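Local atomic coordinates of CCMAN5 (Cellulosimicrobium cellulans, PDB entry 2XSG), a protein that hydrolyses alpha-mannosidic linkages as a calcium-binding glycoside hydrolase of family GH92, and probably uncovers mannose-6-phosphate on yeast-made glycans. Residues V17-F23 and R649-G654; D26-Q31 and L315-F319; L307-F311 and F670-A674. All coordinates share one frame; numbering follows the deposited sequence.

Contact 1 (V17-F23 and R649-G654); sequences VGTEGDF and RLDPRG
R653 of the 649-654 loop is held by two residues of the 17-23 loop, F23 along its chain and E20 at its NE. CB of R653 lies over one face of the ring, 3.8 Å from CG of F23. CG follows over the same face in a CH-pi contact, 4.0 Å from the ring centroid, and touches the carboxyl carbon of E20. CD reaches CZ of F23, and NE donates to OE2 of E20 at 3.0 Å, almost straight (175°), in its own guanidinium plane but from above the carboxylate plane, making a salt bridge. CZ of R653 nears CZ of F23 and OE2 of E20. At the tip NH1 comes to 3.6 Å from CZ of F23, the two flat groups only 20° apart, and NH2 lies 3.6 Å from OE2 of E20 without a hydrogen bond; a chain apolar before its charged end suits both partners. The backbones join where E20 N bonds to P652 O at 3.0 Å. G654 suits because a CB would run into G18 N. V17 CG2 meets L650 CD1 at 3.6 Å, and both side chains rest on T313 of helix 306-318, while the 649-654 loop links strand 638-646 to helix 665-675.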
loop_
_atom_site.group_PDB
_atom_site.type_symbol
_atom_site.label_atom_id
_atom_site.label_comp_id
_atom_site.label_asym_id
_atom_site.label_seq_id
_atom_site.Cartn_x
_atom_site.Cartn_y
_atom_site.Cartn_z
ATOM N N VAL A 17 -3.996 6.475 -12.676
ATOM C CA VAL A 17 -4.903 5.403 -12.316
ATOM C C VAL A 17 -5.134 5.430 -10.814
ATOM O O VAL A 17 -4.180 5.399 -10.031
ATOM C CB VAL A 17 -4.381 4.036 -12.780
ATOM C CG1 VAL A 17 -5.129 2.881 -12.050
ATOM C CG2 VAL A 17 -4.531 3.939 -14.308
ATOM N N GLY A 18 -6.403 5.504 -10.427
ATOM C CA GLY A 18 -6.773 5.527 -9.013
ATOM C C GLY A 18 -6.748 6.905 -8.337
ATOM O O GLY A 18 -6.912 6.988 -7.120
ATOM N N THR A 19 -6.560 7.973 -9.116
ATOM C CA THR A 19 -6.448 9.344 -8.569
ATOM C C THR A 19 -7.759 10.156 -8.594
ATOM O O THR A 19 -7.774 11.334 -8.212
ATOM C CB THR A 19 -5.348 10.155 -9.281
ATOM O OG1 THR A 19 -5.711 10.347 -10.660
ATOM C CG2 THR A 19 -3.964 9.438 -9.180
ATOM N N GLU A 20 -8.846 9.540 -9.050
ATOM C CA GLU A 20 -10.163 10.207 -9.016
ATOM C C GLU A 20 -10.919 9.874 -7.734
ATOM O O GLU A 20 -10.998 8.710 -7.342
ATOM C CB GLU A 20 -11.019 9.850 -10.237
ATOM C CG GLU A 20 -12.376 10.612 -10.281
ATOM C CD GLU A 20 -12.944 10.755 -11.685
ATOM O OE1 GLU A 20 -12.179 10.610 -12.653
ATOM O OE2 GLU A 20 -14.154 11.041 -11.824
ATOM N N GLY A 21 -11.434 10.910 -7.078
ATOM C CA GLY A 21 -12.459 10.769 -6.036
ATOM C C GLY A 21 -12.144 9.685 -5.037
ATOM O O GLY A 21 -11.042 9.632 -4.538
ATOM N N ASP A 22 -13.114 8.813 -4.778
ATOM C CA ASP A 22 -12.962 7.710 -3.829
ATOM C C ASP A 22 -12.759 6.377 -4.569
ATOM O O ASP A 22 -13.359 5.368 -4.206
ATOM C CB ASP A 22 -14.188 7.637 -2.889
ATOM C CG ASP A 22 -13.918 6.809 -1.623
ATOM O OD1 ASP A 22 -12.736 6.542 -1.292
ATOM O OD2 ASP A 22 -14.888 6.426 -0.944
ATOM N N PHE A 23 -11.904 6.383 -5.596
ATOM C CA PHE A 23 -11.683 5.194 -6.444
ATOM C C PHE A 23 -10.235 4.677 -6.342
ATOM O O PHE A 23 -9.597 4.344 -7.347
ATOM C CB PHE A 23 -12.091 5.451 -7.911
ATOM C CG PHE A 23 -13.556 5.801 -8.095
ATOM C CD1 PHE A 23 -14.494 4.807 -8.387
ATOM C CD2 PHE A 23 -13.992 7.125 -7.989
ATOM C CE1 PHE A 23 -15.863 5.121 -8.568
ATOM C CE2 PHE A 23 -15.344 7.461 -8.157
ATOM C CZ PHE A 23 -16.288 6.450 -8.452
ATOM N N ARG A 649 -9.621 -0.891 -13.237
ATOM C CA ARG A 649 -9.703 -0.174 -14.535
ATOM C C ARG A 649 -8.421 0.607 -14.803
ATOM O O ARG A 649 -7.820 1.132 -13.865
ATOM C CB ARG A 649 -10.872 0.839 -14.576
ATOM C CG ARG A 649 -12.218 0.333 -14.074
ATOM C CD ARG A 649 -13.413 0.986 -14.772
ATOM N NE ARG A 649 -14.291 -0.102 -15.211
ATOM C CZ ARG A 649 -15.602 -0.019 -15.429
ATOM N NH1 ARG A 649 -16.246 1.124 -15.241
ATOM N NH2 ARG A 649 -16.277 -1.105 -15.824
ATOM N N LEU A 650 -8.028 0.726 -16.078
ATOM C CA LEU A 650 -6.980 1.669 -16.436
ATOM C C LEU A 650 -7.660 3.023 -16.649
ATOM O O LEU A 650 -7.875 3.468 -17.784
ATOM C CB LEU A 650 -6.179 1.236 -17.677
ATOM C CG LEU A 650 -4.841 1.975 -17.855
ATOM C CD1 LEU A 650 -3.776 1.486 -16.867
ATOM C CD2 LEU A 650 -4.327 1.848 -19.287
ATOM N N ASP A 651 -7.996 3.656 -15.529
ATOM C CA ASP A 651 -8.750 4.886 -15.483
ATOM C C ASP A 651 -8.392 5.596 -14.193
ATOM O O ASP A 651 -7.992 4.945 -13.213
ATOM C CB ASP A 651 -10.253 4.566 -15.440
ATOM C CG ASP A 651 -11.108 5.768 -15.748
ATOM O OD1 ASP A 651 -11.142 6.165 -16.930
ATOM O OD2 ASP A 651 -11.712 6.338 -14.818
ATOM N N PRO A 652 -8.545 6.938 -14.164
ATOM C CA PRO A 652 -8.459 7.631 -12.876
ATOM C C PRO A 652 -9.402 7.019 -11.817
ATOM O O PRO A 652 -9.045 6.942 -10.624
ATOM C CB PRO A 652 -8.859 9.068 -13.232
ATOM C CG PRO A 652 -8.362 9.237 -14.638
ATOM C CD PRO A 652 -8.546 7.878 -15.304
ATOM N N ARG A 653 -10.582 6.566 -12.242
ATOM C CA ARG A 653 -11.426 5.776 -11.371
ATOM C C ARG A 653 -10.882 4.342 -11.438
ATOM O O ARG A 653 -11.414 3.499 -12.167
ATOM C CB ARG A 653 -12.898 5.839 -11.820
ATOM C CG ARG A 653 -13.519 7.238 -11.841
ATOM C CD ARG A 653 -15.038 7.149 -12.146
ATOM N NE ARG A 653 -15.709 8.420 -11.871
ATOM C CZ ARG A 653 -17.012 8.549 -11.605
ATOM N NH1 ARG A 653 -17.799 7.484 -11.567
ATOM N NH2 ARG A 653 -17.529 9.751 -11.376
ATOM N N GLY A 654 -9.799 4.084 -10.700
ATOM C CA GLY A 654 -8.976 2.879 -10.892
ATOM C C GLY A 654 -9.470 1.617 -10.203
ATOM O O GLY A 654 -9.334 0.513 -10.755
#

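Contact 2 (D26-Q31 and L315-F319); sequences DMPAAQ and LYRMF
The last turn of helix 306-318, with R317 and Y316, meets the loop before strand 40-44 in a buried seam between the N-terminal and catalytic domains of this GH92 enzyme. R317 bends at chi2 (-62°), which brings its guanidinium end-on to one carbonyl: NH1 donates to M27 O at 2.9 Å and NH2 to the same oxygen at 3.2 Å, the first in the carbonyl plane, the second well above it. D26 slides past in the opposite direction, CB over one guanidinium face, 3.6 Å from NH2 of R317. Its stacked carboxylate makes a long salt bridge, OD2 to NE 3.8 Å, by charge alone, no N-H being aimed at OD2; ND2 of N661 donates a hydrogen bond to that oxygen. A methionine in place of R317 would probably leave M27 O without both N-H donors and D26 without its stacked positive charge. Y316 works through water: its hydroxyl donates to a water that bonds M27 O and A29 O, and accepts from a second that Q31 N also holds. Around the seam, Y316 packs on L290 of helix 275-290, R317 touches S667 of helix 665-675, and M27 lies against N40 of strand 40-44.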
loop_
_atom_site.group_PDB
_atom_site.type_symbol
_atom_site.label_atom_id
_atom_site.label_comp_id
_atom_site.label_asym_id
_atom_site.label_seq_id
_atom_site.Cartn_x
_atom_site.Cartn_y
_atom_site.Cartn_z
ATOM N N ASP A 26 -5.032 6.872 -4.563
ATOM C CA ASP A 26 -3.637 6.948 -4.976
ATOM C C ASP A 26 -3.287 8.330 -5.523
ATOM O O ASP A 26 -4.170 9.166 -5.772
ATOM C CB ASP A 26 -3.332 5.865 -6.011
ATOM C CG ASP A 26 -3.113 4.511 -5.377
ATOM O OD1 ASP A 26 -2.490 4.435 -4.268
ATOM O OD2 ASP A 26 -3.568 3.523 -5.976
ATOM N N MET A 27 -1.997 8.561 -5.707
ATOM C CA MET A 27 -1.502 9.885 -6.062
ATOM C C MET A 27 -0.737 9.882 -7.390
ATOM O O MET A 27 -0.080 8.904 -7.719
ATOM C CB MET A 27 -0.594 10.413 -4.941
ATOM C CG MET A 27 0.715 9.634 -4.770
ATOM S SD MET A 27 1.562 10.084 -3.243
ATOM C CE MET A 27 0.592 9.124 -2.058
ATOM N N PRO A 28 -0.807 10.990 -8.148
ATOM C CA PRO A 28 0.057 11.116 -9.318
ATOM C C PRO A 28 1.455 11.664 -8.962
ATOM O O PRO A 28 2.258 11.926 -9.853
ATOM C CB PRO A 28 -0.696 12.124 -10.177
ATOM C CG PRO A 28 -1.309 13.052 -9.157
ATOM C CD PRO A 28 -1.686 12.168 -7.980
ATOM N N ALA A 29 1.734 11.817 -7.667
ATOM C CA ALA A 29 2.981 12.435 -7.164
ATOM C C ALA A 29 4.269 11.920 -7.796
ATOM O O ALA A 29 4.426 10.709 -8.039
ATOM C CB ALA A 29 3.068 12.279 -5.647
ATOM N N ALA A 30 5.201 12.835 -8.036
ATOM C CA ALA A 30 6.537 12.441 -8.474
ATOM C C ALA A 30 7.239 11.736 -7.310
ATOM O O ALA A 30 7.328 12.282 -6.204
ATOM C CB ALA A 30 7.345 13.655 -8.941
ATOM N N GLN A 31 7.688 10.508 -7.545
ATOM C CA GLN A 31 8.364 9.755 -6.494
ATOM C C GLN A 31 9.317 8.697 -7.031
ATOM O O GLN A 31 9.096 8.151 -8.118
ATOM C CB GLN A 31 7.351 9.144 -5.506
ATOM C CG GLN A 31 6.213 8.328 -6.125
ATOM C CD GLN A 31 5.079 8.129 -5.144
ATOM O OE1 GLN A 31 5.016 8.822 -4.140
ATOM N NE2 GLN A 31 4.166 7.212 -5.438
ATOM N N LEU A 315 2.600 -2.686 -10.763
ATOM C CA LEU A 315 3.959 -2.974 -10.306
ATOM C C LEU A 315 4.590 -1.689 -9.723
ATOM O O LEU A 315 5.223 -1.714 -8.642
ATOM C CB LEU A 315 4.825 -3.560 -11.426
ATOM C CG LEU A 315 6.178 -4.185 -11.068
ATOM C CD1 LEU A 315 6.033 -5.415 -10.148
ATOM C CD2 LEU A 315 6.974 -4.559 -12.316
ATOM N N TYR A 316 4.400 -0.567 -10.421
ATOM C CA TYR A 316 4.864 0.733 -9.919
ATOM C C TYR A 316 4.314 1.004 -8.499
ATOM O O TYR A 316 5.050 1.366 -7.604
ATOM C CB TYR A 316 4.505 1.839 -10.917
ATOM C CG TYR A 316 4.564 3.258 -10.391
ATOM C CD1 TYR A 316 5.765 3.980 -10.375
ATOM C CD2 TYR A 316 3.415 3.891 -9.929
ATOM C CE1 TYR A 316 5.812 5.301 -9.886
ATOM C CE2 TYR A 316 3.454 5.196 -9.441
ATOM C CZ TYR A 316 4.651 5.897 -9.425
ATOM O OH TYR A 316 4.681 7.196 -8.947
ATOM N N ARG A 317 3.020 0.779 -8.312
ATOM C CA ARG A 317 2.356 1.002 -7.027
ATOM C C ARG A 317 2.852 0.053 -5.925
ATOM O O ARG A 317 2.805 0.398 -4.743
ATOM C CB ARG A 317 0.846 0.838 -7.183
ATOM C CG ARG A 317 0.151 1.841 -8.095
ATOM C CD ARG A 317 0.298 3.248 -7.564
ATOM N NE ARG A 317 -0.562 4.184 -8.273
ATOM C CZ ARG A 317 -0.404 5.507 -8.282
ATOM N NH1 ARG A 317 0.596 6.077 -7.619
ATOM N NH2 ARG A 317 -1.251 6.259 -8.967
ATOM N N MET A 318 3.307 -1.138 -6.312
ATOM C CA MET A 318 3.849 -2.115 -5.360
ATOM C C MET A 318 5.147 -1.667 -4.666
ATOM O O MET A 318 5.424 -2.093 -3.543
ATOM C CB MET A 318 4.041 -3.486 -6.025
ATOM C CG MET A 318 4.709 -4.528 -5.114
ATOM S SD MET A 318 5.004 -6.094 -5.988
ATOM C CE MET A 318 3.712 -5.972 -7.150
ATOM N N PHE A 319 5.912 -0.799 -5.326
ATOM C CA PHE A 319 7.160 -0.259 -4.773
ATOM C C PHE A 319 6.978 1.176 -4.224
ATOM O O PHE A 319 7.612 2.115 -4.706
ATOM C CB PHE A 319 8.278 -0.293 -5.848
ATOM C CG PHE A 319 8.757 -1.687 -6.192
ATOM C CD1 PHE A 319 9.874 -2.232 -5.556
ATOM C CD2 PHE A 319 8.102 -2.449 -7.148
ATOM C CE1 PHE A 319 10.335 -3.534 -5.871
ATOM C CE2 PHE A 319 8.534 -3.750 -7.471
ATOM C CZ PHE A 319 9.648 -4.293 -6.836
HETATM O O HOH W 1 2.721 8.692 -8.408
HETATM O O HOH W 2 6.259 9.218 -10.019
HETATM O O HOH W 3 4.881 4.050 -6.209
#

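Contact 3 (L307-F311 and F670-A674); sequences LQRLF and FVAAA
F670 and F311 interlock two buried helices of the GH92 catalytic region, a domain built, in this family, on an (alpha/alpha)6 barrel. The axes of the segments come within 10.8 Å, and their N-to-C directions make 129°, nearer antiparallel than parallel. Each helix sends one phenylalanine into the other. F670 sets out toward helix 306-318; with CG anti to the backbone N (chi1 -177°) the ring reaches out and ends among L307, L310 and F311, three residues on one side of that helix. There CZ of F670 meets CB of L310 at 3.9 Å. L307 arrives at the rim, CD1 lying near the plane of the F670 ring and 3.8 Å from the same CZ, so the leucine borders the edge rather than a face. CE1 of F670 comes to 3.6 Å from CA of F311, which brings the ring right down to the backbone of the helix.

The return move is made by F311. Its CB leaves alongside the interface, and only the ring reaches helix 665-675: the fully anti first torsion (chi1 -180°) swings it over, so that CD1 and CE1 come against V671 and A674. A small residue suits the latter place: a methyl lets the aromatic carbons approach closely, whereas the branched V671 offers both CG1 and CG2 to CE1. CG1 of V671 meets CE1 of F311 at 4.0 Å. The contact is wholly apolar, in keeping with its burial. Y648 and H314 also meet the F670 ring, helix 604-616 adds Y615 beside it, and strand 293-296 places V293 and I295 against F311. Tightest in the set is the approach of F311 CD1 to the methyl CB of A674, at 3.5 Å.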
loop_
_atom_site.group_PDB
_atom_site.type_symbol
_atom_site.label_atom_id
_atom_site.label_comp_id
_atom_site.label_asym_id
_atom_site.label_seq_id
_atom_site.Cartn_x
_atom_site.Cartn_y
_atom_site.Cartn_z
ATOM N N LEU A 307 -3.923 -4.258 -20.594
ATOM C CA LEU A 307 -3.627 -5.180 -19.521
ATOM C C LEU A 307 -2.129 -5.109 -19.158
ATOM O O LEU A 307 -1.762 -5.167 -17.970
ATOM C CB LEU A 307 -4.066 -6.594 -19.895
ATOM C CG LEU A 307 -3.994 -7.685 -18.841
ATOM C CD1 LEU A 307 -4.833 -7.330 -17.593
ATOM C CD2 LEU A 307 -4.431 -9.004 -19.504
ATOM N N GLN A 308 -1.270 -4.951 -20.162
ATOM C CA GLN A 308 0.169 -4.779 -19.902
ATOM C C GLN A 308 0.448 -3.439 -19.178
ATOM O O GLN A 308 1.282 -3.376 -18.258
ATOM C CB GLN A 308 0.981 -4.947 -21.211
ATOM C CG GLN A 308 2.382 -4.377 -21.228
ATOM C CD GLN A 308 3.372 -5.192 -22.089
ATOM O OE1 GLN A 308 2.974 -5.967 -22.971
ATOM N NE2 GLN A 308 4.658 -5.022 -21.821
ATOM N N ARG A 309 -0.258 -2.381 -19.586
ATOM C CA ARG A 309 -0.136 -1.087 -18.911
ATOM C C ARG A 309 -0.635 -1.174 -17.461
ATOM O O ARG A 309 -0.027 -0.613 -16.536
ATOM C CB ARG A 309 -0.906 -0.015 -19.672
ATOM C CG ARG A 309 -0.178 0.519 -20.880
ATOM C CD ARG A 309 -1.161 1.049 -21.903
ATOM N NE ARG A 309 -0.557 2.045 -22.775
ATOM C CZ ARG A 309 0.168 1.776 -23.857
ATOM N NH1 ARG A 309 0.413 0.516 -24.228
ATOM N NH2 ARG A 309 0.664 2.775 -24.572
ATOM N N LEU A 310 -1.744 -1.889 -17.276
ATOM C CA LEU A 310 -2.306 -2.118 -15.956
ATOM C C LEU A 310 -1.309 -2.859 -15.096
ATOM O O LEU A 310 -1.059 -2.452 -13.968
ATOM C CB LEU A 310 -3.590 -2.931 -16.027
ATOM C CG LEU A 310 -4.908 -2.206 -15.960
ATOM C CD1 LEU A 310 -6.018 -3.260 -16.091
ATOM C CD2 LEU A 310 -5.059 -1.369 -14.661
ATOM N N PHE A 311 -0.715 -3.933 -15.624
ATOM C CA PHE A 311 0.334 -4.621 -14.880
ATOM C C PHE A 311 1.447 -3.675 -14.398
ATOM O O PHE A 311 1.767 -3.651 -13.196
ATOM C CB PHE A 311 0.931 -5.778 -15.681
ATOM C CG PHE A 311 2.000 -6.504 -14.956
ATOM C CD1 PHE A 311 1.678 -7.483 -14.019
ATOM C CD2 PHE A 311 3.338 -6.186 -15.162
ATOM C CE1 PHE A 311 2.672 -8.130 -13.319
ATOM C CE2 PHE A 311 4.337 -6.827 -14.453
ATOM C CZ PHE A 311 4.004 -7.808 -13.534
ATOM N N PHE A 670 -2.883 -7.481 -7.703
ATOM C CA PHE A 670 -3.008 -7.533 -9.165
ATOM C C PHE A 670 -1.756 -8.138 -9.795
ATOM O O PHE A 670 -1.845 -9.004 -10.666
ATOM C CB PHE A 670 -3.269 -6.150 -9.762
ATOM C CG PHE A 670 -3.482 -6.172 -11.255
ATOM C CD1 PHE A 670 -2.389 -6.233 -12.126
ATOM C CD2 PHE A 670 -4.765 -6.148 -11.788
ATOM C CE1 PHE A 670 -2.591 -6.282 -13.505
ATOM C CE2 PHE A 670 -4.966 -6.197 -13.176
ATOM C CZ PHE A 670 -3.882 -6.249 -14.026
ATOM N N VAL A 671 -0.586 -7.655 -9.381
ATOM C CA VAL A 671 0.662 -8.233 -9.869
ATOM C C VAL A 671 0.684 -9.748 -9.624
ATOM O O VAL A 671 1.027 -10.517 -10.519
ATOM C CB VAL A 671 1.861 -7.565 -9.203
ATOM C CG1 VAL A 671 3.151 -8.413 -9.403
ATOM C CG2 VAL A 671 2.040 -6.152 -9.765
ATOM N N ALA A 672 0.329 -10.162 -8.405
ATOM C CA ALA A 672 0.346 -11.581 -8.023
ATOM C C ALA A 672 -0.592 -12.419 -8.903
ATOM O O ALA A 672 -0.233 -13.531 -9.344
ATOM C CB ALA A 672 -0.030 -11.730 -6.546
ATOM N N ALA A 673 -1.786 -11.886 -9.155
ATOM C CA ALA A 673 -2.755 -12.558 -10.019
ATOM C C ALA A 673 -2.189 -12.714 -11.433
ATOM O O ALA A 673 -2.327 -13.783 -12.039
ATOM C CB ALA A 673 -4.064 -11.798 -10.044
ATOM N N ALA A 674 -1.518 -11.659 -11.918
ATOM C CA ALA A 674 -0.939 -11.626 -13.275
ATOM C C ALA A 674 0.163 -12.651 -13.435
ATOM O O ALA A 674 0.208 -13.348 -14.453
ATOM C CB ALA A 674 -0.415 -10.247 -13.624
#

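Helix 306-318 ties the three contacts together: its earlier turns serve contact 3, its last turn serves contact 2, and its flank takes V17 and L650 of contact 1. The centres of contact 1 and contact 2 are about 13 Å apart. Contact 3 has its centre about 15 Å from that of contact 2 and about 16 Å from that of contact 1. Along the chain the segments come as 17-23, 26-31, 307-311, 315-319, 649-654 and 670-674, so contact 2 falls within the span of contact 1, while contact 3 crosses both. R317 probably bonds to V17 O as well. Loops of the N-terminal region and helices and a loop of the catalytic region thus meet around one helix.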